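Local coordinates for thioesterase domain-containing protein (Pyrococcus horikoshii, PDB 1IXL) that is of unproven function but adopts a hot-dog fold and probably hydrolyses acyl-CoA thioesters, at residues E74-K79 against V114-F119; L87-K92 against V105-E110; A28-E33 against D56-L61; G98-V103 against Y120-E125. One frame throughout, in Å; residues are numbered along the deposited sequence.

Contact 1 of 4, residues E74-K79 against V114-F119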
loop_
_atom_site.group_PDB
_atom_site.type_symbol
_atom_site.label_atom_id
_atom_site.label_comp_id
_atom_site.label_asym_id
_atom_site.label_seq_id
_atom_site.Cartn_x
_atom_site.Cartn_y
_atom_site.Cartn_z
ATOM N N GLU A 74 5.466 9.858 4.150
ATOM C CA GLU A 74 5.922 10.965 3.330
ATOM C C GLU A 74 5.795 10.382 1.930
ATOM O O GLU A 74 6.327 9.303 1.655
ATOM C CB GLU A 74 7.377 11.302 3.656
ATOM C CG GLU A 74 7.549 11.744 5.114
ATOM C CD GLU A 74 8.996 11.706 5.570
ATOM O OE1 GLU A 74 9.738 10.787 5.141
ATOM O OE2 GLU A 74 9.385 12.588 6.372
ATOM N N VAL A 75 5.070 11.051 1.052
ATOM C CA VAL A 75 4.904 10.516 -0.296
ATOM C C VAL A 75 5.044 11.604 -1.349
ATOM O O VAL A 75 4.814 12.790 -1.081
ATOM C CB VAL A 75 3.526 9.845 -0.482
ATOM C CG1 VAL A 75 3.387 8.631 0.465
ATOM C CG2 VAL A 75 2.401 10.867 -0.234
ATOM N N ARG A 76 5.451 11.190 -2.538
ATOM C CA ARG A 76 5.600 12.088 -3.680
ATOM C C ARG A 76 4.804 11.433 -4.787
ATOM O O ARG A 76 4.961 10.231 -5.058
ATOM C CB ARG A 76 7.062 12.183 -4.146
ATOM C CG ARG A 76 7.984 12.906 -3.197
ATOM C CD ARG A 76 9.443 12.756 -3.611
ATOM N NE ARG A 76 10.323 13.259 -2.559
ATOM C CZ ARG A 76 10.600 14.546 -2.380
ATOM N NH1 ARG A 76 10.070 15.455 -3.194
ATOM N NH2 ARG A 76 11.390 14.923 -1.378
ATOM N N PHE A 77 3.930 12.203 -5.412
ATOM C CA PHE A 77 3.138 11.677 -6.507
ATOM C C PHE A 77 3.966 12.090 -7.714
ATOM O O PHE A 77 4.159 13.267 -7.967
ATOM C CB PHE A 77 1.763 12.334 -6.506
ATOM C CG PHE A 77 0.940 11.987 -5.292
ATOM C CD1 PHE A 77 1.214 12.573 -4.053
ATOM C CD2 PHE A 77 -0.083 11.066 -5.382
ATOM C CE1 PHE A 77 0.464 12.235 -2.921
ATOM C CE2 PHE A 77 -0.846 10.717 -4.249
ATOM C CZ PHE A 77 -0.560 11.310 -3.023
ATOM N N THR A 78 4.454 11.114 -8.451
ATOM C CA THR A 78 5.349 11.391 -9.567
ATOM C C THR A 78 4.696 11.490 -10.942
ATOM O O THR A 78 5.202 12.200 -11.822
ATOM C CB THR A 78 6.465 10.333 -9.589
ATOM O OG1 THR A 78 5.880 9.034 -9.697
ATOM C CG2 THR A 78 7.255 10.374 -8.272
ATOM N N LYS A 79 3.594 10.777 -11.127
ATOM C CA LYS A 79 2.845 10.795 -12.404
ATOM C C LYS A 79 1.355 10.697 -12.124
ATOM O O LYS A 79 0.946 9.968 -11.222
ATOM C CB LYS A 79 3.225 9.611 -13.284
ATOM C CG LYS A 79 4.611 9.661 -13.879
ATOM C CD LYS A 79 4.800 8.438 -14.770
ATOM C CE LYS A 79 5.891 8.661 -15.808
ATOM N NZ LYS A 79 7.197 8.929 -15.154
ATOM N N VAL A 114 4.394 5.952 -10.245
ATOM C CA VAL A 114 3.386 7.004 -10.125
ATOM C C VAL A 114 3.385 7.566 -8.697
ATOM O O VAL A 114 2.865 8.649 -8.451
ATOM C CB VAL A 114 1.953 6.494 -10.493
ATOM C CG1 VAL A 114 1.943 5.975 -11.930
ATOM C CG2 VAL A 114 1.493 5.393 -9.521
ATOM N N LEU A 115 3.949 6.808 -7.754
ATOM C CA LEU A 115 4.052 7.270 -6.375
ATOM C C LEU A 115 5.240 6.613 -5.685
ATOM O O LEU A 115 5.529 5.450 -5.929
ATOM C CB LEU A 115 2.771 6.940 -5.574
ATOM C CG LEU A 115 2.826 7.347 -4.076
ATOM C CD1 LEU A 115 1.425 7.719 -3.599
ATOM C CD2 LEU A 115 3.409 6.206 -3.199
ATOM N N GLU A 116 5.931 7.357 -4.831
ATOM C CA GLU A 116 7.036 6.782 -4.067
ATOM C C GLU A 116 6.907 7.337 -2.660
ATOM O O GLU A 116 6.569 8.513 -2.463
ATOM C CB GLU A 116 8.414 7.158 -4.660
ATOM C CG GLU A 116 8.597 8.656 -4.936
ATOM C CD GLU A 116 10.014 9.034 -5.347
ATOM O OE1 GLU A 116 10.633 8.265 -6.115
ATOM O OE2 GLU A 116 10.494 10.112 -4.913
ATOM N N GLY A 117 7.172 6.506 -1.664
ATOM C CA GLY A 117 7.049 7.020 -0.316
ATOM C C GLY A 117 7.660 6.166 0.759
ATOM O O GLY A 117 8.016 5.016 0.509
ATOM N N LYS A 118 7.810 6.758 1.941
ATOM C CA LYS A 118 8.327 6.065 3.107
ATOM C C LYS A 118 7.160 5.987 4.080
ATOM O O LYS A 118 6.502 6.996 4.341
ATOM C CB LYS A 118 9.468 6.840 3.757
ATOM C CG LYS A 118 10.776 6.765 2.995
ATOM C CD LYS A 118 11.963 7.006 3.928
ATOM C CE LYS A 118 13.222 7.300 3.119
ATOM N NZ LYS A 118 13.152 6.665 1.768
ATOM N N PHE A 119 6.887 4.793 4.589
ATOM C CA PHE A 119 5.790 4.594 5.528
ATOM C C PHE A 119 6.365 4.095 6.862
ATOM O O PHE A 119 7.061 3.075 6.908
ATOM C CB PHE A 119 4.791 3.587 4.946
ATOM C CG PHE A 119 4.091 4.088 3.704
ATOM C CD1 PHE A 119 4.794 4.266 2.517
ATOM C CD2 PHE A 119 2.753 4.464 3.752
ATOM C CE1 PHE A 119 4.163 4.826 1.384
ATOM C CE2 PHE A 119 2.120 5.016 2.639
ATOM C CZ PHE A 119 2.820 5.198 1.461
HETATM O O HOH W 1 0.321 9.603 -8.699
#
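The Phe77 ring takes the CD1 methyl of Leu115 over one face, offset toward the rim: CD1 stands 4.2 Å from the ring centroid and 24° off the normal, a CH-pi contact in which the two side chains run alongside each other. Farther along that face, Val75 CG1 reaches Phe119 CZ at 3.6 Å. Gly117 is paired with Val75, their CA atoms 4.1 Å apart, and a CB there would run into Val75 CG1 and Glu74 O. On the other face Arg76 and Glu116 cross, guanidinium and carboxylate planes 82° apart; Glu116 CG sits between its backbone N and carbonyl carbon (chi1 50°), which brings OE2 to 3.9 Å from Arg76 NE, a long salt bridge. Glu74 instead directs OE1 to the hydroxyl of Tyr120. The backbones are joined by reciprocal bonds between Glu74 and Lys118 and between Arg76 and Glu116, the Arg76 N to Glu116 O bond being 2.9 Å. Val114 O accepts from Thr78 N at 2.9 Å, and a water donates to both this oxygen and Lys79 O. Val114 and Leu115 both face Val107 of strand 100-109, a classic beta bulge on the other edge of strand 112-123 in the antiparallel hot-dog sheet.

Contact 2 of 4, residues L87-K92 against V105-E110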
loop_
_atom_site.group_PDB
_atom_site.type_symbol
_atom_site.label_atom_id
_atom_site.label_comp_id
_atom_site.label_asym_id
_atom_site.label_seq_id
_atom_site.Cartn_x
_atom_site.Cartn_y
_atom_site.Cartn_z
ATOM N N LEU A 87 -2.689 -0.445 -11.273
ATOM C CA LEU A 87 -1.527 -0.087 -10.465
ATOM C C LEU A 87 -1.027 -1.237 -9.608
ATOM O O LEU A 87 -1.817 -2.063 -9.169
ATOM C CB LEU A 87 -1.874 1.080 -9.529
ATOM C CG LEU A 87 -2.548 2.328 -10.125
ATOM C CD1 LEU A 87 -2.850 3.339 -8.990
ATOM C CD2 LEU A 87 -1.636 2.970 -11.181
ATOM N N VAL A 88 0.285 -1.278 -9.383
ATOM C CA VAL A 88 0.875 -2.296 -8.520
ATOM C C VAL A 88 1.816 -1.626 -7.508
ATOM O O VAL A 88 2.788 -0.988 -7.878
ATOM C CB VAL A 88 1.702 -3.346 -9.291
ATOM C CG1 VAL A 88 2.291 -4.369 -8.295
ATOM C CG2 VAL A 88 0.839 -4.050 -10.328
ATOM N N ALA A 89 1.517 -1.784 -6.230
ATOM C CA ALA A 89 2.359 -1.217 -5.196
ATOM C C ALA A 89 3.314 -2.309 -4.696
ATOM O O ALA A 89 2.879 -3.421 -4.415
ATOM C CB ALA A 89 1.487 -0.713 -4.055
ATOM N N LYS A 90 4.603 -1.978 -4.617
ATOM C CA LYS A 90 5.640 -2.875 -4.122
ATOM C C LYS A 90 6.237 -2.255 -2.854
ATOM O O LYS A 90 6.849 -1.195 -2.898
ATOM C CB LYS A 90 6.704 -3.094 -5.208
ATOM C CG LYS A 90 6.077 -3.719 -6.469
ATOM C CD LYS A 90 7.085 -4.098 -7.547
ATOM C CE LYS A 90 6.329 -4.472 -8.831
ATOM N NZ LYS A 90 7.286 -4.812 -9.927
ATOM N N ALA A 91 6.039 -2.936 -1.728
ATOM C CA ALA A 91 6.479 -2.466 -0.409
ATOM C C ALA A 91 7.556 -3.337 0.240
ATOM O O ALA A 91 7.410 -4.547 0.300
ATOM C CB ALA A 91 5.268 -2.394 0.521
ATOM N N LYS A 92 8.633 -2.719 0.723
ATOM C CA LYS A 92 9.698 -3.478 1.385
ATOM C C LYS A 92 10.140 -2.808 2.686
ATOM O O LYS A 92 10.290 -1.593 2.739
ATOM C CB LYS A 92 10.916 -3.634 0.469
ATOM C CG LYS A 92 12.063 -4.426 1.147
ATOM C CD LYS A 92 13.189 -4.770 0.195
ATOM C CE LYS A 92 13.945 -3.545 -0.283
ATOM N NZ LYS A 92 15.209 -3.951 -0.996
ATOM N N VAL A 105 7.759 2.276 -0.326
ATOM C CA VAL A 105 6.768 1.754 -1.252
ATOM C C VAL A 105 6.834 2.546 -2.548
ATOM O O VAL A 105 7.014 3.769 -2.549
ATOM C CB VAL A 105 5.308 1.878 -0.697
ATOM C CG1 VAL A 105 4.340 1.274 -1.680
ATOM C CG2 VAL A 105 5.168 1.179 0.647
ATOM N N LYS A 106 6.713 1.835 -3.653
ATOM C CA LYS A 106 6.705 2.474 -4.950
ATOM C C LYS A 106 5.494 1.888 -5.644
ATOM O O LYS A 106 5.271 0.675 -5.592
ATOM C CB LYS A 106 7.993 2.160 -5.728
ATOM C CG LYS A 106 9.148 3.072 -5.348
ATOM C CD LYS A 106 10.224 3.087 -6.419
ATOM C CE LYS A 106 11.434 2.288 -6.002
ATOM N NZ LYS A 106 12.072 2.933 -4.823
ATOM N N VAL A 107 4.679 2.749 -6.241
ATOM C CA VAL A 107 3.511 2.265 -6.942
ATOM C C VAL A 107 3.806 2.411 -8.429
ATOM O O VAL A 107 4.213 3.485 -8.871
ATOM C CB VAL A 107 2.264 3.068 -6.576
ATOM C CG1 VAL A 107 1.060 2.534 -7.361
ATOM C CG2 VAL A 107 2.009 2.963 -5.057
ATOM N N TYR A 108 3.602 1.326 -9.178
ATOM C CA TYR A 108 3.871 1.299 -10.623
ATOM C C TYR A 108 2.650 1.150 -11.511
ATOM O O TYR A 108 1.629 0.584 -11.111
ATOM C CB TYR A 108 4.789 0.109 -10.980
ATOM C CG TYR A 108 6.131 0.081 -10.276
ATOM C CD1 TYR A 108 6.245 -0.367 -8.954
ATOM C CD2 TYR A 108 7.278 0.542 -10.916
ATOM C CE1 TYR A 108 7.476 -0.342 -8.284
ATOM C CE2 TYR A 108 8.509 0.568 -10.267
ATOM C CZ TYR A 108 8.606 0.129 -8.951
ATOM O OH TYR A 108 9.827 0.179 -8.306
ATOM N N ARG A 109 2.770 1.656 -12.733
ATOM C CA ARG A 109 1.735 1.473 -13.750
ATOM C C ARG A 109 2.673 0.883 -14.799
ATOM O O ARG A 109 3.410 1.606 -15.454
ATOM C CB ARG A 109 1.150 2.799 -14.232
ATOM C CG ARG A 109 0.126 2.619 -15.358
ATOM C CD ARG A 109 -0.469 3.954 -15.711
ATOM N NE ARG A 109 0.582 4.893 -16.064
ATOM C CZ ARG A 109 0.510 6.198 -15.830
ATOM N NH1 ARG A 109 -0.567 6.700 -15.241
ATOM N NH2 ARG A 109 1.513 6.995 -16.173
ATOM N N GLU A 110 2.675 -0.444 -14.899
ATOM C CA GLU A 110 3.595 -1.149 -15.780
ATOM C C GLU A 110 4.996 -0.806 -15.256
ATOM O O GLU A 110 5.308 -1.142 -14.109
ATOM C CB GLU A 110 3.381 -0.729 -17.233
ATOM C CG GLU A 110 1.942 -1.008 -17.678
ATOM C CD GLU A 110 1.731 -0.854 -19.159
ATOM O OE1 GLU A 110 2.052 0.225 -19.700
ATOM O OE2 GLU A 110 1.236 -1.816 -19.791
HETATM O O HOH W 2 6.915 -2.945 -12.341
#
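Val88 and Tyr108 exchange two backbone hydrogen bonds, the one from Tyr108 N to Val88 O being 2.8 Å and nearly straight at 174°. Lys90 and Lys106 form the next such pair, with Lys90 N to Lys106 O at 2.9 Å; together these bonds fix an antiparallel register. From Lys90 an extended chain passes across the Tyr108 ring at about a right angle. Its CD lies 3.8 Å from CE1 of Tyr108, and NZ stands over the ring face, 4.9 Å from the centroid and 20° off the normal, a cation-pi contact. The same NZ donates to a water that in turn donates to Glu110 O. A leucine in place of Lys90 would probably leave the Tyr108 face without its cation and this water without its donor. Val88 O lies at the ring's edge, in its plane. The opposite face of the sheet is apolar: Ala91 CB meets Val105 CG2 at 3.6 Å, Ala89 CB meets Val107 CG2 at 3.8 Å, and Leu87 CB meets the other Val107 methyl, CG1, at 3.9 Å. The small alanines lie beneath helix 48-63, Ala89 against Leu54 and Ala91 against Ala58, while Val105 touches Ala55. Strand 27-33 pairs with the other edge of 87-92, and strand 112-123 pairs with 105-109 on its far side.

Contact 3 of 4, residues A28-E33 against D56-L61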
loop_
_atom_site.group_PDB
_atom_site.type_symbol
_atom_site.label_atom_id
_atom_site.label_comp_id
_atom_site.label_asym_id
_atom_site.label_seq_id
_atom_site.Cartn_x
_atom_site.Cartn_y
_atom_site.Cartn_z
ATOM N N ALA A 28 5.824 -7.093 0.165
ATOM C CA ALA A 28 4.481 -7.392 -0.331
ATOM C C ALA A 28 4.163 -6.602 -1.591
ATOM O O ALA A 28 4.730 -5.538 -1.829
ATOM C CB ALA A 28 3.446 -7.099 0.729
ATOM N N GLU A 29 3.265 -7.160 -2.399
ATOM C CA GLU A 29 2.832 -6.529 -3.632
ATOM C C GLU A 29 1.318 -6.613 -3.677
ATOM O O GLU A 29 0.725 -7.666 -3.405
ATOM C CB GLU A 29 3.451 -7.218 -4.856
ATOM C CG GLU A 29 4.966 -7.044 -4.957
ATOM C CD GLU A 29 5.537 -7.628 -6.238
ATOM O OE1 GLU A 29 4.744 -8.151 -7.060
ATOM O OE2 GLU A 29 6.775 -7.555 -6.423
ATOM N N VAL A 30 0.695 -5.487 -4.013
ATOM C CA VAL A 30 -0.758 -5.393 -4.079
ATOM C C VAL A 30 -1.121 -4.640 -5.364
ATOM O O VAL A 30 -0.489 -3.646 -5.703
ATOM C CB VAL A 30 -1.316 -4.603 -2.869
ATOM C CG1 VAL A 30 -2.833 -4.663 -2.872
ATOM C CG2 VAL A 30 -0.740 -5.159 -1.553
ATOM N N GLU A 31 -2.133 -5.114 -6.076
ATOM C CA GLU A 31 -2.521 -4.468 -7.322
ATOM C C GLU A 31 -3.908 -3.855 -7.209
ATOM O O GLU A 31 -4.753 -4.317 -6.430
ATOM C CB GLU A 31 -2.492 -5.474 -8.477
ATOM C CG GLU A 31 -3.322 -6.716 -8.236
ATOM C CD GLU A 31 -3.464 -7.585 -9.490
ATOM O OE1 GLU A 31 -2.459 -7.744 -10.218
ATOM O OE2 GLU A 31 -4.573 -8.108 -9.735
ATOM N N LEU A 32 -4.135 -2.804 -7.988
ATOM C CA LEU A 32 -5.423 -2.136 -7.971
ATOM C C LEU A 32 -5.798 -1.662 -9.368
ATOM O O LEU A 32 -4.998 -1.008 -10.051
ATOM C CB LEU A 32 -5.386 -0.921 -7.035
ATOM C CG LEU A 32 -6.599 0.028 -6.989
ATOM C CD1 LEU A 32 -7.807 -0.685 -6.410
ATOM C CD2 LEU A 32 -6.263 1.238 -6.107
ATOM N N GLU A 33 -7.004 -2.025 -9.786
ATOM C CA GLU A 33 -7.547 -1.584 -11.070
ATOM C C GLU A 33 -8.338 -0.333 -10.687
ATOM O O GLU A 33 -9.264 -0.407 -9.869
ATOM C CB GLU A 33 -8.503 -2.635 -11.653
ATOM C CG GLU A 33 -7.800 -3.812 -12.322
ATOM C CD GLU A 33 -7.084 -3.407 -13.598
ATOM O OE1 GLU A 33 -6.373 -4.265 -14.176
ATOM O OE2 GLU A 33 -7.241 -2.233 -14.025
ATOM N N ASP A 56 -0.355 2.405 1.119
ATOM C CA ASP A 56 -0.498 2.241 2.584
ATOM C C ASP A 56 -0.761 0.751 2.899
ATOM O O ASP A 56 -0.120 0.154 3.766
ATOM C CB ASP A 56 -1.685 3.125 3.043
ATOM C CG ASP A 56 -2.010 3.008 4.541
ATOM O OD1 ASP A 56 -1.477 2.107 5.235
ATOM O OD2 ASP A 56 -2.838 3.837 5.013
ATOM N N TYR A 57 -1.710 0.160 2.182
ATOM C CA TYR A 57 -2.061 -1.240 2.373
ATOM C C TYR A 57 -0.873 -2.159 2.074
ATOM O O TYR A 57 -0.645 -3.118 2.807
ATOM C CB TYR A 57 -3.296 -1.583 1.495
ATOM C CG TYR A 57 -3.843 -3.020 1.549
ATOM C CD1 TYR A 57 -3.876 -3.752 2.748
ATOM C CD2 TYR A 57 -4.448 -3.590 0.419
ATOM C CE1 TYR A 57 -4.501 -4.996 2.816
ATOM C CE2 TYR A 57 -5.085 -4.828 0.473
ATOM C CZ TYR A 57 -5.115 -5.528 1.681
ATOM O OH TYR A 57 -5.813 -6.713 1.769
ATOM N N ALA A 58 -0.107 -1.876 1.016
ATOM C CA ALA A 58 1.041 -2.712 0.698
ATOM C C ALA A 58 2.054 -2.683 1.853
ATOM O O ALA A 58 2.657 -3.712 2.224
ATOM C CB ALA A 58 1.709 -2.230 -0.620
ATOM N N ALA A 59 2.234 -1.498 2.415
ATOM C CA ALA A 59 3.149 -1.289 3.529
ATOM C C ALA A 59 2.714 -2.122 4.745
ATOM O O ALA A 59 3.548 -2.764 5.392
ATOM C CB ALA A 59 3.194 0.212 3.885
HETATM N N MSE A 60 1.415 -2.131 5.038
HETATM C CA MSE A 60 0.902 -2.913 6.151
HETATM C C MSE A 60 1.196 -4.399 5.904
HETATM O O MSE A 60 1.463 -5.147 6.850
HETATM C CB MSE A 60 -0.615 -2.720 6.314
HETATM C CG MSE A 60 -1.087 -1.284 6.618
HETATM SE SE MSE A 60 -0.526 -0.610 8.208
HETATM C CE MSE A 60 0.971 -0.145 7.816
ATOM N N LEU A 61 1.141 -4.842 4.647
ATOM C CA LEU A 61 1.412 -6.261 4.362
ATOM C C LEU A 61 2.888 -6.590 4.308
ATOM O O LEU A 61 3.266 -7.752 4.457
ATOM C CB LEU A 61 0.711 -6.730 3.072
ATOM C CG LEU A 61 -0.819 -6.628 3.167
ATOM C CD1 LEU A 61 -1.495 -7.259 1.946
ATOM C CD2 LEU A 61 -1.292 -7.311 4.426
#
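Apolar contacts carry this interface, and no hydrogen bond crosses it. Val30 sends one methyl to Tyr57 and the other to Ala58 and Leu61. CG1, placed opposite the backbone N by a chi1 of -173°, approaches Tyr57 CD2 at 3.8 Å, the two side chains meeting at about a right angle. CG2 instead rests on Ala58, 3.8 Å from its CA and 3.9 Å from its CB, and also meets Leu61 CD1 at 4.2 Å. Replacing Val30 by glycine would probably open a gap between strand and helix, leaving the Tyr57 ring and Leu61 without this neighbour. One turn farther along the helix, Ala28 CB touches Leu61 CB at 3.6 Å, so the alternate residues Ala28 and Val30 present the inward surface of the strand.

The polar interactions lie within the helix or beyond the contact. Met60 N, of a selenomethionine, bonds to Asp56 O, and Leu61 N to Tyr57 O, the i to i-4 pattern of an alpha helix; the Tyr57 hydroxyl is held by Arg14 and Gln6. The segment axes approach to 7.3 Å and run 150° apart in direction. Buried beneath the sheet, helix 48-63 is the central "sausage" that the antiparallel "bun" wraps in the hot-dog fold.

Contact 4 of 4, residues G98-V103 against Y120-E125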
loop_
_atom_site.group_PDB
_atom_site.type_symbol
_atom_site.label_atom_id
_atom_site.label_comp_id
_atom_site.label_asym_id
_atom_site.label_seq_id
_atom_site.Cartn_x
_atom_site.Cartn_y
_atom_site.Cartn_z
ATOM N N GLY A 98 12.721 -2.650 15.597
ATOM C CA GLY A 98 11.925 -3.355 16.578
ATOM C C GLY A 98 10.447 -3.216 16.263
ATOM O O GLY A 98 9.979 -3.681 15.226
ATOM N N LYS A 99 9.715 -2.555 17.153
ATOM C CA LYS A 99 8.287 -2.360 16.983
ATOM C C LYS A 99 7.972 -1.328 15.916
ATOM O O LYS A 99 6.837 -1.228 15.470
ATOM C CB LYS A 99 7.639 -1.959 18.310
ATOM C CG LYS A 99 8.398 -0.915 19.128
ATOM C CD LYS A 99 9.778 -1.400 19.610
ATOM C CE LYS A 99 10.216 -0.673 20.877
ATOM N NZ LYS A 99 9.934 0.792 20.831
ATOM N N LYS A 100 8.972 -0.545 15.525
ATOM C CA LYS A 100 8.768 0.435 14.471
ATOM C C LYS A 100 9.468 -0.098 13.237
ATOM O O LYS A 100 10.608 -0.583 13.315
ATOM C CB LYS A 100 9.354 1.808 14.818
ATOM C CG LYS A 100 8.974 2.861 13.756
ATOM C CD LYS A 100 9.451 4.283 14.062
ATOM C CE LYS A 100 10.841 4.542 13.498
ATOM N NZ LYS A 100 11.247 5.970 13.600
ATOM N N LYS A 101 8.783 0.002 12.098
ATOM C CA LYS A 101 9.302 -0.468 10.827
ATOM C C LYS A 101 9.215 0.643 9.776
ATOM O O LYS A 101 8.188 1.296 9.654
ATOM C CB LYS A 101 8.470 -1.659 10.357
ATOM C CG LYS A 101 8.216 -2.710 11.442
ATOM C CD LYS A 101 9.468 -3.529 11.711
ATOM C CE LYS A 101 9.205 -4.674 12.692
ATOM N NZ LYS A 101 8.063 -5.536 12.284
ATOM N N ILE A 102 10.294 0.877 9.041
ATOM C CA ILE A 102 10.270 1.890 7.987
ATOM C C ILE A 102 10.116 1.098 6.686
ATOM O O ILE A 102 10.927 0.233 6.372
ATOM C CB ILE A 102 11.559 2.725 7.963
ATOM C CG1 ILE A 102 11.686 3.510 9.270
ATOM C CG2 ILE A 102 11.533 3.704 6.798
ATOM C CD1 ILE A 102 13.023 4.270 9.412
ATOM N N VAL A 103 9.053 1.376 5.944
ATOM C CA VAL A 103 8.784 0.638 4.717
ATOM C C VAL A 103 8.803 1.582 3.531
ATOM O O VAL A 103 8.192 2.643 3.575
ATOM C CB VAL A 103 7.403 -0.017 4.805
ATOM C CG1 VAL A 103 7.097 -0.793 3.534
ATOM C CG2 VAL A 103 7.355 -0.921 6.041
ATOM N N TYR A 120 6.080 4.838 7.930
ATOM C CA TYR A 120 6.563 4.525 9.276
ATOM C C TYR A 120 5.441 3.791 9.982
ATOM O O TYR A 120 4.423 4.387 10.366
ATOM C CB TYR A 120 6.954 5.820 10.010
ATOM C CG TYR A 120 7.987 6.632 9.257
ATOM C CD1 TYR A 120 7.671 7.229 8.040
ATOM C CD2 TYR A 120 9.293 6.773 9.741
ATOM C CE1 TYR A 120 8.618 7.942 7.320
ATOM C CE2 TYR A 120 10.248 7.481 9.027
ATOM C CZ TYR A 120 9.902 8.063 7.817
ATOM O OH TYR A 120 10.825 8.759 7.081
ATOM N N CYS A 121 5.653 2.486 10.137
ATOM C CA CYS A 121 4.684 1.569 10.706
ATOM C C CYS A 121 5.029 1.095 12.123
ATOM O O CYS A 121 6.208 0.944 12.476
ATOM C CB CYS A 121 4.559 0.349 9.779
ATOM S SG CYS A 121 4.537 0.767 7.984
ATOM N N TYR A 122 3.983 0.852 12.914
ATOM C CA TYR A 122 4.157 0.413 14.296
ATOM C C TYR A 122 3.382 -0.843 14.608
ATOM O O TYR A 122 2.187 -0.915 14.349
ATOM C CB TYR A 122 3.669 1.502 15.255
ATOM C CG TYR A 122 4.526 2.732 15.237
ATOM C CD1 TYR A 122 5.691 2.805 16.011
ATOM C CD2 TYR A 122 4.200 3.809 14.423
ATOM C CE1 TYR A 122 6.513 3.932 15.973
ATOM C CE2 TYR A 122 5.007 4.934 14.367
ATOM C CZ TYR A 122 6.162 4.994 15.141
ATOM O OH TYR A 122 6.975 6.090 15.049
ATOM N N VAL A 123 4.065 -1.818 15.189
ATOM C CA VAL A 123 3.412 -3.043 15.599
ATOM C C VAL A 123 3.090 -2.800 17.076
ATOM O O VAL A 123 3.996 -2.658 17.911
ATOM C CB VAL A 123 4.362 -4.233 15.428
ATOM C CG1 VAL A 123 3.703 -5.507 15.919
ATOM C CG2 VAL A 123 4.747 -4.359 13.949
ATOM N N LEU A 124 1.803 -2.735 17.383
ATOM C CA LEU A 124 1.334 -2.448 18.737
ATOM C C LEU A 124 1.140 -3.685 19.598
ATOM O O LEU A 124 0.957 -4.786 19.083
ATOM C CB LEU A 124 0.008 -1.678 18.658
ATOM C CG LEU A 124 -0.020 -0.537 17.626
ATOM C CD1 LEU A 124 -1.423 0.057 17.506
ATOM C CD2 LEU A 124 0.965 0.540 18.026
ATOM N N GLU A 125 1.193 -3.490 20.915
ATOM C CA GLU A 125 0.993 -4.585 21.862
ATOM C C GLU A 125 -0.422 -5.114 21.652
ATOM O O GLU A 125 -0.670 -6.323 21.674
ATOM C CB GLU A 125 1.141 -4.079 23.308
ATOM C CG GLU A 125 0.885 -5.156 24.369
ATOM C CD GLU A 125 2.126 -5.972 24.701
ATOM O OE1 GLU A 125 2.740 -5.712 25.763
ATOM O OE2 GLU A 125 2.496 -6.859 23.898
#
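Three nearly straight backbone hydrogen bonds join the strands: Lys101 and Cys121 donate to each other, and Val123 N gives the third to Lys99 O at 2.8 Å and 170°, while the short strand axes run 149° apart. Lys100 lies alongside Tyr122, pointing the same way. Its CG trails away from the backbone N, chi1 -173°, and the chain turns at chi3, which lets the methylenes follow the tyrosine ring to the hydroxyl: CG is 3.5 Å from Tyr122 CE1, and CD is 3.2 Å from Tyr122 OH. The ammonium group then comes to the edge of Tyr120, with NZ 4.4 Å from CD2 of that ring. This pairing belongs to the beta hairpin of strands 100-109 and 112-123, part of the antiparallel hot-dog sheet. Also on the Lys100 face, Ile102 CG1 runs beside Tyr120 and reaches its CD2 at 4.1 Å; the same ring has a cation-pi partner in Lys72. The other face carries Cys121, whose SG meets Val103 CG2 at 3.8 Å. Here Val103 touches Ala59 and Cys121 touches Met60, both of helix 48-63. Toward the end of the pairing, Lys101 crosses Val123 at a slant, bringing NZ within 3.9 Å of its CG2, and has a long, weak ion pair with Glu65.

From the N terminus, contact 3 comes first, closing the loop from strand 27-33 to helix 48-63 before any other contact opens. Strand 68-77 then begins contact 1, whose long loop back to strand 112-123 encloses the whole of contact 2, the hairpin of 86-97 and 100-109. Contact 4 joins 100-109 to 112-123, and its segments alternate with those of contacts 1 and 2, so it crosses both. Adjacent strands connect the set: Ala89 N to Val30 O links contacts 2 and 3, Val114 N to Val107 O links 1 and 2, and Phe119 N to Val103 O links 1 and 4. The helix of contact 3 is met by strand 112-123 of contacts 1 and 4, Phe119 packing on Ala59.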